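Phosphodiesterase (Candida albicans, PDB 6CPU) is a largely helical metalloprotein of the HD-type phosphodiesterase clan that holds a zinc ion and a magnesium ion. Local coordinates at residues 213-218 against 285-290; 299-304 against 319-324; 135-140 against 364-369. One frame throughout, in Å; residues are numbered along the deposited sequence.

How the contacts relate
Along the chain, contact 1 closes before contact 2 opens, and both lie nested within the loop closed by contact 3. Contacts 1 and 2 have centres about 11 Å apart: the end of helix 205-216 with the residues just after it packs on helix 276-292 in the first, and the loop following helix 276-292 folds back over them in the second. They touch through a probable hydrogen bond, Gly216 O to Val303 N at 3.0 Å. Contact 3 lies on the opposite side of the chain's centre, centre to centre about 37 Å from contact 1 and about 47 Å from contact 2. Contacts 1 and 2 form one continuous packed region; contact 3 is a separate junction of helix ends.

Contact 1: residues 213-218 against 285-290; sequences YAVGHW and ACFHFL
His288 reaches across from helix 276-292 to the last turn of helix 205-216, where its NE2 donates to Val215 O at 2.9 Å. The oxygen lies in the imidazole plane (1° out of it), although the N-H...O angle of 153° leaves the bond somewhat bent. Beside that bond, His288 CE1 comes within 3.1 Å of Gly216 O, which also sits at the ring edge but is not bonded to NE2; its probable partner is the backbone N of Val303. With chi1 at 178°, the indole of Trp218 swings away from its own amide nitrogen and over to helix 276-292. There its edge atom CE3 meets His288 CB at 3.7 Å, while CH2 packs obliquely on Phe289 CE1 at 3.5 Å and more loosely on Ala285 CB. Val215 CG1 adds an apolar contact of 3.9 Å to Phe287 CE2, the two side chains crossing at about a right angle.

In the second shell, Gln284 NE2 also donates to Val215 O, giving this carbonyl two donors, and it binds His217 O as well. Trp218 NE1 is held by Thr467 O, Arg468 makes a cation-pi contact with the indole, and Phe302 lies against the His288 ring. Trp218, His288 and Phe289 thus form an aromatic cluster, with a histidine-to-carbonyl bond at a helix C-terminus, in a buried joint between helices 205-216 and 276-292 of this largely helical phosphodiesterase fold.

Contact 2: residues 299-304 against 319-324; sequences FKQFVE and VLIALQ
Gln301 turns its side-chain amide onto the backbone of 319-324 and uses both ends of it. OE1 accepts Ile321 N at 3.2 Å, the N-H lying in the amide plane on a lone pair and pointing nearly straight at the oxygen (172°). NE2 donates to Val319 O at 2.9 Å, less ideally, since the nitrogen stands 44° above the plane of that carbonyl. The bend at chi2 (94°) lets the amide face the chain in this way, and the two bonds together fix its rotation. Ile321 is gripped at its carbonyl too: Lys300 N donates to Ile321 O at 2.7 Å. Within 299-304, Phe302 N donates to Phe299 O at 3.0 Å, closing a type I beta turn that brings Gln301 round to its partners.

Beside these polar bonds, the Phe299 ring is sandwiched. Leu320 CD1 lies over one face, 4.0 Å from the centroid and close to the ring normal, and Phe302 CB covers the opposite face. Leu320 CD2 approaches the rim at Phe299 CE1, 3.6 Å away. Outside the contact, Tyr240 meets the Phe299 ring edge-to-face.

Phe299 and Ala322 form a single bridge, their CA atoms 4.1 Å apart. The Lys300-Ile321 bond and a backbone bond between Lys298 and Leu323 flank this pair, the pattern of an antiparallel, non-hydrogen-bonded pair. What results is an isolated beta bridge next to a beta turn, extended by a glutamine amide that pairs with a backbone much as another strand would.

Contact 3: residues 135-140 against 364-369; sequences TGTTHF and FSAPTA
Apolar packing comes first: the methyl CG2 of Thr137 rests on Ala366 CB at 3.8 Å. Van der Waals contacts with carbonyl oxygens are a second kind. Pro367 CD sits 3.4 Å from Thr135 O and 3.6 Å from Gly136 O, while Ala366 CB lies 3.5 Å from the same Thr135 oxygen. Gly136 has positive phi in the Schellman motif that ends helix 127-135, and with no side chain of its own it lets the proline ring approach the backbone closely.

No direct hydrogen bond crosses the contact. Water 1 bridges it clearly, donating to Thr135 O at 2.8 Å and accepting Thr368 N at 3.0 Å. Water 2 sits between Thr137 O and Phe364 O, its sharing of protons undecided.

Side-chain hydrogen bonds act within 135-140. Thr137 OG1 donates to Thr135 OG1 at 2.8 Å; chi1 of Thr137 (56°) sets the hydroxyl facing Thr135 and turns the methyl to Ala366. Thr135 OG1 is in turn bonded to Val131 O, one turn back in the helix.

The end of helix 127-135 thus meets the turn linking the Schellman end of helix 358-363, at Ser365, to the start of helix 367-371. Its chemistry implies a junction resting on shape fit and solvent-mediated bonds, whose closeness depends on the bare backbone of Gly136 and on water 1 joining carbonyl to amide.

Contact 1: residues 213-218 against 285-290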
loop_
_atom_site.group_PDB
_atom_site.type_symbol
_atom_site.label_atom_id
_atom_site.label_comp_id
_atom_site.label_asym_id
_atom_site.label_seq_id
_atom_site.Cartn_x
_atom_site.Cartn_y
_atom_site.Cartn_z
ATOM N N TYR A 213 4.840 -15.537 -13.405
ATOM C CA TYR A 213 6.239 -15.342 -13.823
ATOM C C TYR A 213 6.792 -13.968 -13.472
ATOM O O TYR A 213 7.971 -13.864 -13.142
ATOM C CB TYR A 213 6.439 -15.625 -15.318
ATOM C CG TYR A 213 6.430 -17.100 -15.617
ATOM C CD1 TYR A 213 5.253 -17.752 -15.992
ATOM C CD2 TYR A 213 7.589 -17.859 -15.479
ATOM C CE1 TYR A 213 5.238 -19.114 -16.235
ATOM C CE2 TYR A 213 7.584 -19.218 -15.718
ATOM C CZ TYR A 213 6.412 -19.840 -16.105
ATOM O OH TYR A 213 6.411 -21.199 -16.343
ATOM N N ALA A 214 5.971 -12.921 -13.555
ATOM C CA ALA A 214 6.382 -11.592 -13.050
ATOM C C ALA A 214 6.767 -11.667 -11.565
ATOM O O ALA A 214 7.861 -11.238 -11.167
ATOM C CB ALA A 214 5.283 -10.554 -13.290
ATOM N N VAL A 215 5.893 -12.248 -10.745
ATOM C CA VAL A 215 6.199 -12.466 -9.332
ATOM C C VAL A 215 7.510 -13.269 -9.173
ATOM O O VAL A 215 8.268 -13.075 -8.222
ATOM C CB VAL A 215 5.023 -13.165 -8.624
ATOM C CG1 VAL A 215 5.416 -13.686 -7.257
ATOM C CG2 VAL A 215 3.852 -12.192 -8.485
ATOM N N GLY A 216 7.762 -14.158 -10.129
ATOM C CA GLY A 216 8.979 -14.943 -10.165
ATOM C C GLY A 216 10.283 -14.221 -10.444
ATOM O O GLY A 216 11.323 -14.743 -10.090
ATOM N N HIS A 217 10.245 -13.044 -11.070
ATOM C CA HIS A 217 11.467 -12.281 -11.378
ATOM C C HIS A 217 11.914 -11.365 -10.240
ATOM O O HIS A 217 11.092 -10.654 -9.655
ATOM C CB HIS A 217 11.247 -11.394 -12.593
ATOM C CG HIS A 217 11.256 -12.127 -13.897
ATOM N ND1 HIS A 217 10.162 -12.826 -14.362
ATOM C CD2 HIS A 217 12.219 -12.256 -14.841
ATOM C CE1 HIS A 217 10.450 -13.350 -15.542
ATOM N NE2 HIS A 217 11.691 -13.019 -15.853
ATOM N N TRP A 218 13.217 -11.339 -9.953
ATOM C CA TRP A 218 13.771 -10.302 -9.069
ATOM C C TRP A 218 13.659 -8.937 -9.737
ATOM O O TRP A 218 13.510 -7.918 -9.060
ATOM C CB TRP A 218 15.229 -10.578 -8.670
ATOM C CG TRP A 218 15.779 -9.483 -7.816
ATOM C CD1 TRP A 218 16.720 -8.562 -8.164
ATOM C CD2 TRP A 218 15.351 -9.139 -6.493
ATOM N NE1 TRP A 218 16.935 -7.684 -7.125
ATOM C CE2 TRP A 218 16.109 -8.022 -6.086
ATOM C CE3 TRP A 218 14.428 -9.693 -5.599
ATOM C CZ2 TRP A 218 15.957 -7.436 -4.829
ATOM C CZ3 TRP A 218 14.279 -9.109 -4.349
ATOM C CH2 TRP A 218 15.044 -8.000 -3.976
ATOM N N ALA A 285 9.629 -8.128 -2.844
ATOM C CA ALA A 285 11.018 -8.197 -2.357
ATOM C C ALA A 285 11.121 -9.128 -1.168
ATOM O O ALA A 285 11.950 -10.041 -1.163
ATOM C CB ALA A 285 11.535 -6.816 -1.997
ATOM N N CYS A 286 10.274 -8.913 -0.163
ATOM C CA CYS A 286 10.215 -9.819 0.996
ATOM C C CYS A 286 9.998 -11.257 0.553
ATOM O O CYS A 286 10.637 -12.186 1.064
ATOM C CB CYS A 286 9.081 -9.438 1.952
ATOM S SG CYS A 286 9.507 -8.153 3.133
ATOM N N PHE A 287 9.073 -11.429 -0.382
ATOM C CA PHE A 287 8.742 -12.750 -0.914
ATOM C C PHE A 287 9.999 -13.444 -1.467
ATOM O O PHE A 287 10.277 -14.593 -1.127
ATOM C CB PHE A 287 7.673 -12.611 -1.992
ATOM C CG PHE A 287 7.008 -13.898 -2.373
ATOM C CD1 PHE A 287 6.197 -14.562 -1.473
ATOM C CD2 PHE A 287 7.167 -14.426 -3.643
ATOM C CE1 PHE A 287 5.562 -15.738 -1.817
ATOM C CE2 PHE A 287 6.529 -15.608 -4.003
ATOM C CZ PHE A 287 5.731 -16.267 -3.084
ATOM N N HIS A 288 10.768 -12.730 -2.281
ATOM C CA HIS A 288 12.023 -13.288 -2.815
ATOM C C HIS A 288 13.062 -13.563 -1.720
ATOM O O HIS A 288 13.664 -14.648 -1.710
ATOM C CB HIS A 288 12.608 -12.409 -3.915
ATOM C CG HIS A 288 12.100 -12.746 -5.282
ATOM N ND1 HIS A 288 12.921 -13.215 -6.288
ATOM C CD2 HIS A 288 10.850 -12.704 -5.803
ATOM C CE1 HIS A 288 12.199 -13.439 -7.371
ATOM N NE2 HIS A 288 10.940 -13.129 -7.106
ATOM N N PHE A 289 13.251 -12.616 -0.792
ATOM C CA PHE A 289 14.145 -12.845 0.350
ATOM C C PHE A 289 13.798 -14.144 1.062
ATOM O O PHE A 289 14.672 -14.981 1.307
ATOM C CB PHE A 289 14.105 -11.691 1.372
ATOM C CG PHE A 289 14.596 -10.356 0.845
ATOM C CD1 PHE A 289 15.368 -10.259 -0.303
ATOM C CD2 PHE A 289 14.297 -9.189 1.540
ATOM C CE1 PHE A 289 15.819 -9.032 -0.760
ATOM C CE2 PHE A 289 14.750 -7.962 1.091
ATOM C CZ PHE A 289 15.503 -7.878 -0.059
ATOM N N LEU A 290 12.522 -14.317 1.386
ATOM C CA LEU A 290 12.064 -15.484 2.120
ATOM C C LEU A 290 12.253 -16.804 1.356
ATOM O O LEU A 290 12.537 -17.837 1.969
ATOM C CB LEU A 290 10.605 -15.305 2.524
ATOM C CG LEU A 290 10.382 -14.226 3.598
ATOM C CD1 LEU A 290 8.959 -13.678 3.550
ATOM C CD2 LEU A 290 10.704 -14.779 4.980
#

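Contact 2: residues 299-304 against 319-324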
loop_
_atom_site.group_PDB
_atom_site.type_symbol
_atom_site.label_atom_id
_atom_site.label_comp_id
_atom_site.label_asym_id
_atom_site.label_seq_id
_atom_site.Cartn_x
_atom_site.Cartn_y
_atom_site.Cartn_z
ATOM N N PHE A 299 9.240 -22.153 -6.529
ATOM C CA PHE A 299 8.090 -22.546 -7.333
ATOM C C PHE A 299 8.471 -22.606 -8.802
ATOM O O PHE A 299 9.505 -22.072 -9.211
ATOM C CB PHE A 299 6.883 -21.604 -7.095
ATOM C CG PHE A 299 7.199 -20.132 -7.220
ATOM C CD1 PHE A 299 6.855 -19.433 -8.369
ATOM C CD2 PHE A 299 7.801 -19.441 -6.185
ATOM C CE1 PHE A 299 7.127 -18.082 -8.501
ATOM C CE2 PHE A 299 8.073 -18.081 -6.309
ATOM C CZ PHE A 299 7.740 -17.406 -7.464
ATOM N N LYS A 300 7.633 -23.249 -9.607
ATOM C CA LYS A 300 7.968 -23.488 -11.014
ATOM C C LYS A 300 8.273 -22.201 -11.773
ATOM O O LYS A 300 9.112 -22.185 -12.677
ATOM C CB LYS A 300 6.829 -24.234 -11.709
ATOM C CG LYS A 300 7.167 -24.705 -13.111
ATOM C CD LYS A 300 6.123 -25.678 -13.641
ATOM C CE LYS A 300 6.618 -26.377 -14.899
ATOM N NZ LYS A 300 5.502 -27.041 -15.623
ATOM N N GLN A 301 7.584 -21.122 -11.407
ATOM C CA GLN A 301 7.692 -19.856 -12.113
ATOM C C GLN A 301 8.774 -18.931 -11.541
ATOM O O GLN A 301 8.911 -17.791 -11.986
ATOM C CB GLN A 301 6.334 -19.142 -12.114
ATOM C CG GLN A 301 5.187 -19.966 -12.691
ATOM C CD GLN A 301 4.394 -20.744 -11.656
ATOM O OE1 GLN A 301 4.935 -21.203 -10.652
ATOM N NE2 GLN A 301 3.100 -20.902 -11.899
ATOM N N PHE A 302 9.536 -19.425 -10.568
ATOM C CA PHE A 302 10.603 -18.658 -9.941
ATOM C C PHE A 302 11.832 -18.611 -10.850
ATOM O O PHE A 302 12.238 -19.638 -11.400
ATOM C CB PHE A 302 10.944 -19.285 -8.588
ATOM C CG PHE A 302 11.996 -18.546 -7.821
ATOM C CD1 PHE A 302 11.671 -17.409 -7.091
ATOM C CD2 PHE A 302 13.314 -18.989 -7.816
ATOM C CE1 PHE A 302 12.643 -16.724 -6.377
ATOM C CE2 PHE A 302 14.286 -18.306 -7.104
ATOM C CZ PHE A 302 13.950 -17.172 -6.385
ATOM N N VAL A 303 12.417 -17.422 -11.008
ATOM C CA VAL A 303 13.579 -17.231 -11.874
ATOM C C VAL A 303 14.836 -17.174 -11.006
ATOM O O VAL A 303 15.088 -16.191 -10.310
ATOM C CB VAL A 303 13.438 -15.964 -12.735
ATOM C CG1 VAL A 303 14.681 -15.741 -13.585
ATOM C CG2 VAL A 303 12.202 -16.063 -13.622
ATOM N N GLU A 304 15.613 -18.251 -11.047
ATOM C CA GLU A 304 16.732 -18.440 -10.127
ATOM C C GLU A 304 17.756 -17.299 -10.149
ATOM O O GLU A 304 18.303 -16.950 -9.108
ATOM C CB GLU A 304 17.431 -19.772 -10.428
ATOM C CG GLU A 304 18.513 -20.158 -9.437
ATOM C CD GLU A 304 17.998 -20.294 -8.020
ATOM O OE1 GLU A 304 16.958 -20.959 -7.822
ATOM O OE2 GLU A 304 18.640 -19.744 -7.098
ATOM N N VAL A 319 -1.567 -20.231 -10.823
ATOM C CA VAL A 319 -1.051 -19.990 -9.478
ATOM C C VAL A 319 0.372 -20.521 -9.350
ATOM O O VAL A 319 0.824 -21.303 -10.187
ATOM C CB VAL A 319 -1.938 -20.619 -8.381
ATOM C CG1 VAL A 319 -3.348 -20.050 -8.440
ATOM C CG2 VAL A 319 -1.969 -22.140 -8.486
ATOM N N LEU A 320 1.067 -20.103 -8.292
ATOM C CA LEU A 320 2.452 -20.522 -8.066
ATOM C C LEU A 320 2.466 -22.010 -7.711
ATOM O O LEU A 320 1.711 -22.453 -6.838
ATOM C CB LEU A 320 3.104 -19.711 -6.942
ATOM C CG LEU A 320 3.077 -18.188 -7.085
ATOM C CD1 LEU A 320 3.938 -17.536 -6.010
ATOM C CD2 LEU A 320 3.513 -17.728 -8.471
ATOM N N ILE A 321 3.295 -22.775 -8.417
ATOM C CA ILE A 321 3.371 -24.221 -8.215
ATOM C C ILE A 321 4.663 -24.550 -7.476
ATOM O O ILE A 321 5.736 -24.475 -8.053
ATOM C CB ILE A 321 3.350 -24.992 -9.555
ATOM C CG1 ILE A 321 2.160 -24.574 -10.426
ATOM C CG2 ILE A 321 3.328 -26.496 -9.303
ATOM C CD1 ILE A 321 0.796 -24.823 -9.814
ATOM N N ALA A 322 4.548 -24.907 -6.205
ATOM C CA ALA A 322 5.706 -25.214 -5.370
ATOM C C ALA A 322 6.471 -26.432 -5.896
ATOM O O ALA A 322 5.865 -27.384 -6.384
ATOM C CB ALA A 322 5.257 -25.466 -3.940
ATOM N N LEU A 323 7.799 -26.366 -5.812
ATOM C CA LEU A 323 8.679 -27.514 -6.067
ATOM C C LEU A 323 9.095 -28.134 -4.728
ATOM O O LEU A 323 8.858 -27.547 -3.670
ATOM C CB LEU A 323 9.930 -27.066 -6.826
ATOM C CG LEU A 323 9.712 -26.210 -8.074
ATOM C CD1 LEU A 323 11.026 -25.643 -8.598
ATOM C CD2 LEU A 323 8.990 -27.005 -9.150
ATOM N N GLN A 324 9.720 -29.309 -4.773
ATOM C CA GLN A 324 10.243 -29.958 -3.563
ATOM C C GLN A 324 11.769 -30.045 -3.577
ATOM O O GLN A 324 12.408 -29.880 -4.615
ATOM C CB GLN A 324 9.638 -31.351 -3.403
ATOM C CG GLN A 324 8.183 -31.323 -2.968
ATOM C CD GLN A 324 7.692 -32.669 -2.472
ATOM O OE1 GLN A 324 8.202 -33.718 -2.871
ATOM N NE2 GLN A 324 6.691 -32.648 -1.596
#

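Contact 3: residues 135-140 against 364-369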
loop_
_atom_site.group_PDB
_atom_site.type_symbol
_atom_site.label_atom_id
_atom_site.label_comp_id
_atom_site.label_asym_id
_atom_site.label_seq_id
_atom_site.Cartn_x
_atom_site.Cartn_y
_atom_site.Cartn_z
ATOM N N THR A 135 -3.182 15.789 5.246
ATOM C CA THR A 135 -2.158 15.967 6.270
ATOM C C THR A 135 -2.500 17.080 7.271
ATOM O O THR A 135 -1.779 17.248 8.256
ATOM C CB THR A 135 -0.794 16.318 5.642
ATOM O OG1 THR A 135 -0.965 17.480 4.822
ATOM C CG2 THR A 135 -0.245 15.174 4.817
ATOM N N GLY A 136 -3.552 17.855 7.012
ATOM C CA GLY A 136 -3.943 18.952 7.901
ATOM C C GLY A 136 -2.976 20.126 7.899
ATOM O O GLY A 136 -2.857 20.849 8.896
ATOM N N THR A 137 -2.276 20.310 6.784
ATOM C CA THR A 137 -1.221 21.351 6.707
ATOM C C THR A 137 -1.640 22.582 5.911
ATOM O O THR A 137 -0.893 23.573 5.870
ATOM C CB THR A 137 0.095 20.777 6.147
ATOM O OG1 THR A 137 -0.133 20.167 4.868
ATOM C CG2 THR A 137 0.679 19.757 7.104
ATOM N N THR A 138 -2.820 22.537 5.291
ATOM C CA THR A 138 -3.371 23.693 4.561
ATOM C C THR A 138 -4.729 24.183 5.118
ATOM O O THR A 138 -5.697 24.368 4.364
ATOM C CB THR A 138 -3.523 23.385 3.062
ATOM O OG1 THR A 138 -4.309 22.197 2.883
ATOM C CG2 THR A 138 -2.159 23.200 2.412
ATOM N N HIS A 139 -4.790 24.413 6.427
ATOM C CA HIS A 139 -5.991 24.988 7.070
ATOM C C HIS A 139 -6.536 26.185 6.301
ATOM O O HIS A 139 -7.746 26.299 6.077
ATOM C CB HIS A 139 -5.688 25.430 8.509
ATOM C CG HIS A 139 -5.704 24.316 9.510
ATOM N ND1 HIS A 139 -6.872 23.783 10.012
ATOM C CD2 HIS A 139 -4.693 23.653 10.122
ATOM C CE1 HIS A 139 -6.581 22.828 10.879
ATOM N NE2 HIS A 139 -5.266 22.727 10.962
ATOM N N PHE A 140 -5.630 27.071 5.894
ATOM C CA PHE A 140 -5.997 28.322 5.219
ATOM C C PHE A 140 -6.856 28.138 3.958
ATOM O O PHE A 140 -7.607 29.042 3.590
ATOM C CB PHE A 140 -4.743 29.173 4.916
ATOM C CG PHE A 140 -3.825 28.578 3.876
ATOM C CD1 PHE A 140 -3.939 28.944 2.539
ATOM C CD2 PHE A 140 -2.838 27.661 4.235
ATOM C CE1 PHE A 140 -3.095 28.403 1.580
ATOM C CE2 PHE A 140 -1.994 27.117 3.282
ATOM C CZ PHE A 140 -2.123 27.490 1.952
ATOM N N PHE A 364 6.228 21.115 9.572
ATOM C CA PHE A 364 5.020 21.895 9.386
ATOM C C PHE A 364 3.928 21.612 10.434
ATOM O O PHE A 364 2.806 22.089 10.300
ATOM C CB PHE A 364 4.499 21.721 7.956
ATOM C CG PHE A 364 5.394 22.368 6.938
ATOM C CD1 PHE A 364 5.117 23.643 6.464
ATOM C CD2 PHE A 364 6.569 21.742 6.541
ATOM C CE1 PHE A 364 5.966 24.254 5.550
ATOM C CE2 PHE A 364 7.432 22.355 5.641
ATOM C CZ PHE A 364 7.125 23.609 5.149
ATOM N N SER A 365 4.280 20.880 11.486
ATOM C CA SER A 365 3.384 20.685 12.649
ATOM C C SER A 365 2.046 20.068 12.224
ATOM O O SER A 365 0.981 20.482 12.678
ATOM C CB SER A 365 3.161 22.013 13.393
ATOM O OG SER A 365 4.374 22.512 13.936
ATOM N N ALA A 366 2.117 19.054 11.375
ATOM C CA ALA A 366 0.932 18.344 10.943
ATOM C C ALA A 366 0.278 17.683 12.168
ATOM O O ALA A 366 0.984 17.198 13.052
ATOM C CB ALA A 366 1.295 17.279 9.923
ATOM N N PRO A 367 -1.060 17.683 12.226
ATOM C CA PRO A 367 -1.747 17.067 13.358
ATOM C C PRO A 367 -1.213 15.697 13.759
ATOM O O PRO A 367 -0.992 15.455 14.948
ATOM C CB PRO A 367 -3.192 17.036 12.871
ATOM C CG PRO A 367 -3.301 18.387 12.185
ATOM C CD PRO A 367 -2.003 18.493 11.427
ATOM N N THR A 368 -0.934 14.820 12.798
ATOM C CA THR A 368 -0.425 13.477 13.154
ATOM C C THR A 368 0.964 13.524 13.829
ATOM O O THR A 368 1.270 12.713 14.715
ATOM C CB THR A 368 -0.443 12.530 11.946
ATOM O OG1 THR A 368 0.353 13.084 10.904
ATOM C CG2 THR A 368 -1.864 12.376 11.421
ATOM N N ALA A 369 1.812 14.471 13.415
ATOM C CA ALA A 369 3.099 14.682 14.081
ATOM C C ALA A 369 2.891 15.147 15.528
ATOM O O ALA A 369 3.629 14.721 16.414
ATOM C CB ALA A 369 3.957 15.694 13.310
HETATM O O HOH W 1 -1.883 15.098 9.971
HETATM O O HOH W 2 1.391 23.667 7.927
#